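Local coordinates for protein GH26A (Muricauda sp. MAR_2010_75, PDB 6Q75) that probably hydrolyses beta-glycosidic bonds in polysaccharides such as beta-mannans, at residues 43-48 against 320-325; 273-278 against 291-296. All coordinates share one frame; numbering follows the deposited sequence.

Interaction 1: 43-48 against 320-325; sequences DGKILA and KTITKD
The backbone oxygen of I46 is gripped from the 320-325 side by I322 N at 2.8 Å, and T321 CA lies 3.3 Å from I46 O in a weaker CA-H...O contact. On either side of this bond the ladder repeats: I46 N donates to K320 O at 2.8 Å, and A48 N donates almost straight (175°) to I322 O at 2.9 Å. The result is a short parallel pairing of I46 with T321 and L47 with I322. I322 carries most of the side-chain contact. Its CG1 stands beside the backbone N (chi1 -62°), which carries CD1 back across the chain of K45, 3.6 Å from K45 CB, while the other branch, CG2, meets L47 CD2 at 3.6 Å. On the other face of the sheet, I46 and T321 lie side by side, and A48 CB touches T321 CG2 at 3.8 Å. The carbon chain of K320 lies against the carbonyl of G44. T321 OG1 turns instead to V315 O. Strand 321-322 pairs with the start of one edge of strand 46-51, the edge on which A48 also bonds V74 of strand 74-78; from the other edge L47 probably bonds S294 and F296 of strand 293-299. Y38 of helix 30-40 packs on L47 and I322, and Y316 of helix 309-316 on A48 and T323.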
# COMPACT_ATOMS: atom_id res chain seq x y z
N ASP A 43 -9.52 -13.66 10.48
CA ASP A 43 -9.97 -15.04 10.24
C ASP A 43 -11.29 -15.08 9.48
O ASP A 43 -12.32 -15.53 9.98
CB ASP A 43 -10.09 -15.80 11.57
N GLY A 44 -11.26 -14.59 8.25
CA GLY A 44 -12.41 -14.63 7.36
C GLY A 44 -13.09 -13.29 7.17
O GLY A 44 -13.80 -13.11 6.18
N LYS A 45 -12.88 -12.34 8.08
CA LYS A 45 -13.48 -11.02 7.94
C LYS A 45 -12.55 -10.15 7.10
O LYS A 45 -11.35 -10.41 7.02
CB LYS A 45 -13.71 -10.39 9.31
CG LYS A 45 -14.67 -11.21 10.18
CD LYS A 45 -15.42 -10.35 11.17
CE LYS A 45 -16.58 -11.14 11.79
NZ LYS A 45 -17.89 -10.44 11.60
N ILE A 46 -13.11 -9.10 6.49
CA ILE A 46 -12.32 -8.23 5.61
C ILE A 46 -12.67 -6.77 5.89
O ILE A 46 -13.84 -6.41 6.01
CB ILE A 46 -12.54 -8.59 4.12
CG1 ILE A 46 -11.64 -7.76 3.22
CG2 ILE A 46 -14.02 -8.48 3.73
CD1 ILE A 46 -11.54 -8.30 1.80
N LEU A 47 -11.63 -5.93 6.01
CA LEU A 47 -11.83 -4.50 6.26
C LEU A 47 -12.13 -3.77 4.96
O LEU A 47 -11.38 -3.90 3.98
CB LEU A 47 -10.57 -3.90 6.90
CG LEU A 47 -10.21 -4.49 8.26
CD1 LEU A 47 -8.75 -4.25 8.52
CD2 LEU A 47 -11.06 -3.80 9.32
N ALA A 48 -13.20 -2.96 4.96
CA ALA A 48 -13.51 -2.12 3.79
C ALA A 48 -12.61 -0.89 3.76
O ALA A 48 -12.50 -0.17 4.76
CB ALA A 48 -14.97 -1.66 3.82
N LYS A 320 -19.20 -10.47 6.61
CA LYS A 320 -17.78 -10.52 6.95
C LYS A 320 -17.06 -9.20 6.70
O LYS A 320 -15.88 -9.09 7.05
CB LYS A 320 -17.06 -11.62 6.17
CG LYS A 320 -17.59 -13.03 6.35
CD LYS A 320 -17.33 -13.53 7.75
CE LYS A 320 -17.36 -15.05 7.80
NZ LYS A 320 -18.60 -15.59 7.19
N THR A 321 -17.72 -8.19 6.14
CA THR A 321 -17.06 -6.92 5.84
C THR A 321 -17.14 -6.03 7.07
O THR A 321 -18.21 -5.87 7.66
CB THR A 321 -17.72 -6.21 4.66
OG1 THR A 321 -17.60 -7.02 3.50
CG2 THR A 321 -17.03 -4.83 4.41
N ILE A 322 -16.01 -5.42 7.42
CA ILE A 322 -15.90 -4.57 8.60
C ILE A 322 -15.75 -3.12 8.12
O ILE A 322 -14.83 -2.80 7.36
CB ILE A 322 -14.70 -4.97 9.46
CG1 ILE A 322 -14.90 -6.41 9.97
CG2 ILE A 322 -14.45 -3.95 10.59
CD1 ILE A 322 -13.65 -7.03 10.56
N THR A 323 -16.65 -2.26 8.58
CA THR A 323 -16.53 -0.84 8.35
C THR A 323 -16.08 -0.14 9.64
O THR A 323 -15.90 -0.76 10.70
CB THR A 323 -17.84 -0.28 7.79
OG1 THR A 323 -18.92 -0.63 8.67
CG2 THR A 323 -18.11 -0.89 6.42
N LYS A 324 -15.84 1.18 9.53
CA LYS A 324 -15.15 1.87 10.62
C LYS A 324 -15.88 1.69 11.94
O LYS A 324 -15.25 1.44 12.98
CB LYS A 324 -14.98 3.36 10.31
CG LYS A 324 -14.18 4.13 11.38
CD LYS A 324 -13.89 5.57 10.96
CE LYS A 324 -15.15 6.42 10.93
NZ LYS A 324 -15.63 6.83 12.25
N ASP A 325 -17.21 1.79 11.92
CA ASP A 325 -18.03 1.68 13.13
C ASP A 325 -17.94 0.31 13.77
O ASP A 325 -18.35 0.15 14.93
CB ASP A 325 -19.49 1.98 12.75
CG ASP A 325 -20.01 1.06 11.63
OD1 ASP A 325 -19.60 1.21 10.45
OD2 ASP A 325 -20.86 0.18 11.92

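Interaction 2: 273-278 against 291-296; sequences IALGEV and PKWSWF
I273 O takes two hydrogen bonds from one residue, S294: OG at 2.7 Å and the backbone N at 2.9 Å. The serine hydroxyl stands beside its own backbone N (chi1 -51°), which lets both donors converge on the same carbonyl. Further along, L275 N bonds W295 O at 2.8 Å. Two waters bridge the segments, one joining the backbone atoms I273 N and K292 O, the other joining G276 O to the side-chain NE1 of W295, where it lies in the plane of the indole at its edge. W295 N, by contrast, is buried without a partner. The two indoles carry the packing. The W293 ring is sandwiched: L275 CD2 sits over one face, 3.5 Å from the centroid of the six-membered ring, and I273 CD1 covers the opposite face nearer the rim, 4.1 Å from that centroid. W293 NE1 is held by Q290 OE1. With an alanine in place of W293, I273 and L275 would probably face a gap, and the Q290 oxygen is likely to lose its indole donor. A274 CB presses squarely on the face of W295, 3.4 Å from the centroid of its six-membered ring. Outward, the CB atoms of L275 and F296 meet at 4.1 Å, and V278 CG1 also reaches F296 CB. Strand 273-278, helix 284-289 and strand 293-299 form a beta-alpha-beta crossover, the repeating unit of the (beta/alpha)8 barrel of this family. Near the C-terminal end of strand 273-278, the end at which (beta/alpha)8 enzymes carry their active sites, E277 bonds Y252 and a Tris molecule that probably comes from the crystallisation liquor.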
# COMPACT_ATOMS: atom_id res chain seq x y z
N ILE A 273 -2.48 -11.48 4.09
CA ILE A 273 -2.53 -10.95 2.73
C ILE A 273 -3.68 -9.96 2.64
O ILE A 273 -4.62 -9.97 3.45
CB ILE A 273 -2.67 -12.05 1.66
CG1 ILE A 273 -3.99 -12.80 1.82
CG2 ILE A 273 -1.49 -13.00 1.67
CD1 ILE A 273 -4.22 -13.80 0.72
N ALA A 274 -3.64 -9.11 1.61
CA ALA A 274 -4.66 -8.09 1.45
C ALA A 274 -4.79 -7.71 -0.01
O ALA A 274 -3.86 -7.92 -0.80
CB ALA A 274 -4.33 -6.83 2.27
N LEU A 275 -5.94 -7.13 -0.36
CA LEU A 275 -6.15 -6.54 -1.69
C LEU A 275 -5.75 -5.08 -1.61
O LEU A 275 -6.54 -4.22 -1.21
CB LEU A 275 -7.60 -6.71 -2.13
CG LEU A 275 -8.04 -8.15 -2.38
CD1 LEU A 275 -9.60 -8.28 -2.33
CD2 LEU A 275 -7.45 -8.67 -3.65
N GLY A 276 -4.51 -4.79 -2.02
CA GLY A 276 -3.97 -3.46 -1.81
C GLY A 276 -4.66 -2.38 -2.61
O GLY A 276 -4.77 -1.24 -2.13
N GLU A 277 -5.12 -2.71 -3.83
CA GLU A 277 -5.97 -1.84 -4.63
C GLU A 277 -6.95 -2.73 -5.36
O GLU A 277 -6.58 -3.81 -5.82
CB GLU A 277 -5.24 -1.05 -5.72
CG GLU A 277 -4.14 -0.12 -5.21
CD GLU A 277 -3.42 0.59 -6.33
OE1 GLU A 277 -3.96 0.62 -7.46
OE2 GLU A 277 -2.32 1.15 -6.06
N VAL A 278 -8.18 -2.26 -5.48
CA VAL A 278 -9.17 -2.92 -6.33
C VAL A 278 -9.96 -1.87 -7.08
O VAL A 278 -10.04 -0.70 -6.68
CB VAL A 278 -10.16 -3.84 -5.57
CG1 VAL A 278 -9.42 -4.84 -4.69
CG2 VAL A 278 -11.18 -3.02 -4.77
N PRO A 291 -11.11 -16.27 1.62
CA PRO A 291 -11.37 -15.61 2.91
C PRO A 291 -10.15 -14.96 3.51
O PRO A 291 -10.29 -14.17 4.45
CB PRO A 291 -11.89 -16.76 3.79
CG PRO A 291 -11.23 -17.97 3.23
CD PRO A 291 -11.09 -17.74 1.73
N LYS A 292 -8.96 -15.27 3.02
CA LYS A 292 -7.76 -14.74 3.66
C LYS A 292 -7.51 -13.26 3.35
O LYS A 292 -6.66 -12.64 4.00
CB LYS A 292 -6.55 -15.58 3.25
CG LYS A 292 -6.49 -16.94 3.96
CD LYS A 292 -5.33 -17.77 3.43
CE LYS A 292 -5.47 -19.24 3.80
NZ LYS A 292 -5.09 -19.50 5.18
N TRP A 293 -8.19 -12.66 2.37
CA TRP A 293 -7.97 -11.24 2.13
C TRP A 293 -8.36 -10.45 3.38
O TRP A 293 -9.48 -10.57 3.87
CB TRP A 293 -8.78 -10.75 0.92
CG TRP A 293 -8.45 -11.39 -0.39
CD1 TRP A 293 -9.31 -12.09 -1.20
CD2 TRP A 293 -7.20 -11.32 -1.11
NE1 TRP A 293 -8.67 -12.47 -2.36
CE2 TRP A 293 -7.38 -12.02 -2.32
CE3 TRP A 293 -5.94 -10.75 -0.83
CZ2 TRP A 293 -6.36 -12.17 -3.26
CZ3 TRP A 293 -4.93 -10.90 -1.77
CH2 TRP A 293 -5.14 -11.60 -2.97
N SER A 294 -7.43 -9.63 3.88
CA SER A 294 -7.64 -8.93 5.14
C SER A 294 -8.28 -7.57 4.97
O SER A 294 -8.92 -7.09 5.90
CB SER A 294 -6.32 -8.74 5.88
OG SER A 294 -5.64 -9.97 5.98
N TRP A 295 -8.05 -6.91 3.83
CA TRP A 295 -8.75 -5.68 3.51
C TRP A 295 -8.78 -5.56 2.00
O TRP A 295 -8.10 -6.30 1.28
CB TRP A 295 -8.12 -4.42 4.17
CG TRP A 295 -6.83 -3.92 3.58
CD1 TRP A 295 -6.67 -3.12 2.46
CD2 TRP A 295 -5.51 -4.14 4.11
NE1 TRP A 295 -5.32 -2.85 2.26
CE2 TRP A 295 -4.60 -3.47 3.25
CE3 TRP A 295 -5.01 -4.84 5.21
CZ2 TRP A 295 -3.20 -3.48 3.48
CZ3 TRP A 295 -3.61 -4.87 5.42
CH2 TRP A 295 -2.74 -4.18 4.56
N PHE A 296 -9.64 -4.66 1.52
CA PHE A 296 -9.59 -4.21 0.14
C PHE A 296 -9.54 -2.69 0.18
O PHE A 296 -10.01 -2.09 1.14
CB PHE A 296 -10.81 -4.70 -0.67
CG PHE A 296 -12.13 -4.18 -0.18
CD1 PHE A 296 -12.55 -2.88 -0.48
CD2 PHE A 296 -13.00 -5.02 0.50
CE1 PHE A 296 -13.81 -2.42 -0.06
CE2 PHE A 296 -14.25 -4.56 0.93
CZ PHE A 296 -14.66 -3.26 0.64
O HOH W 1 -4.50 -13.05 5.53
O HOH W 2 -4.26 -0.69 0.50

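How the interactions relate
Interactions 1 and 2 lie in one curled parallel sheet, their centres about 10 Å apart. They meet directly where strand 46-51 runs beside strand 293-299: A48 CA packs on the ring of F296, 3.5 Å from F296 CZ. Along the chain 43-48 comes first, then 273-278 and 291-296, and 320-325 last, so the local beta-alpha-beta pairing of interaction 2 falls within the long span that interaction 1 brackets. Interaction 2 joins the last two strands of the barrel, the neighbouring strands 46-51 and 293-299 close it, and interaction 1 adds the short strand 321-322, near the C-terminus, to the first strand as a branch outside the ring of eight.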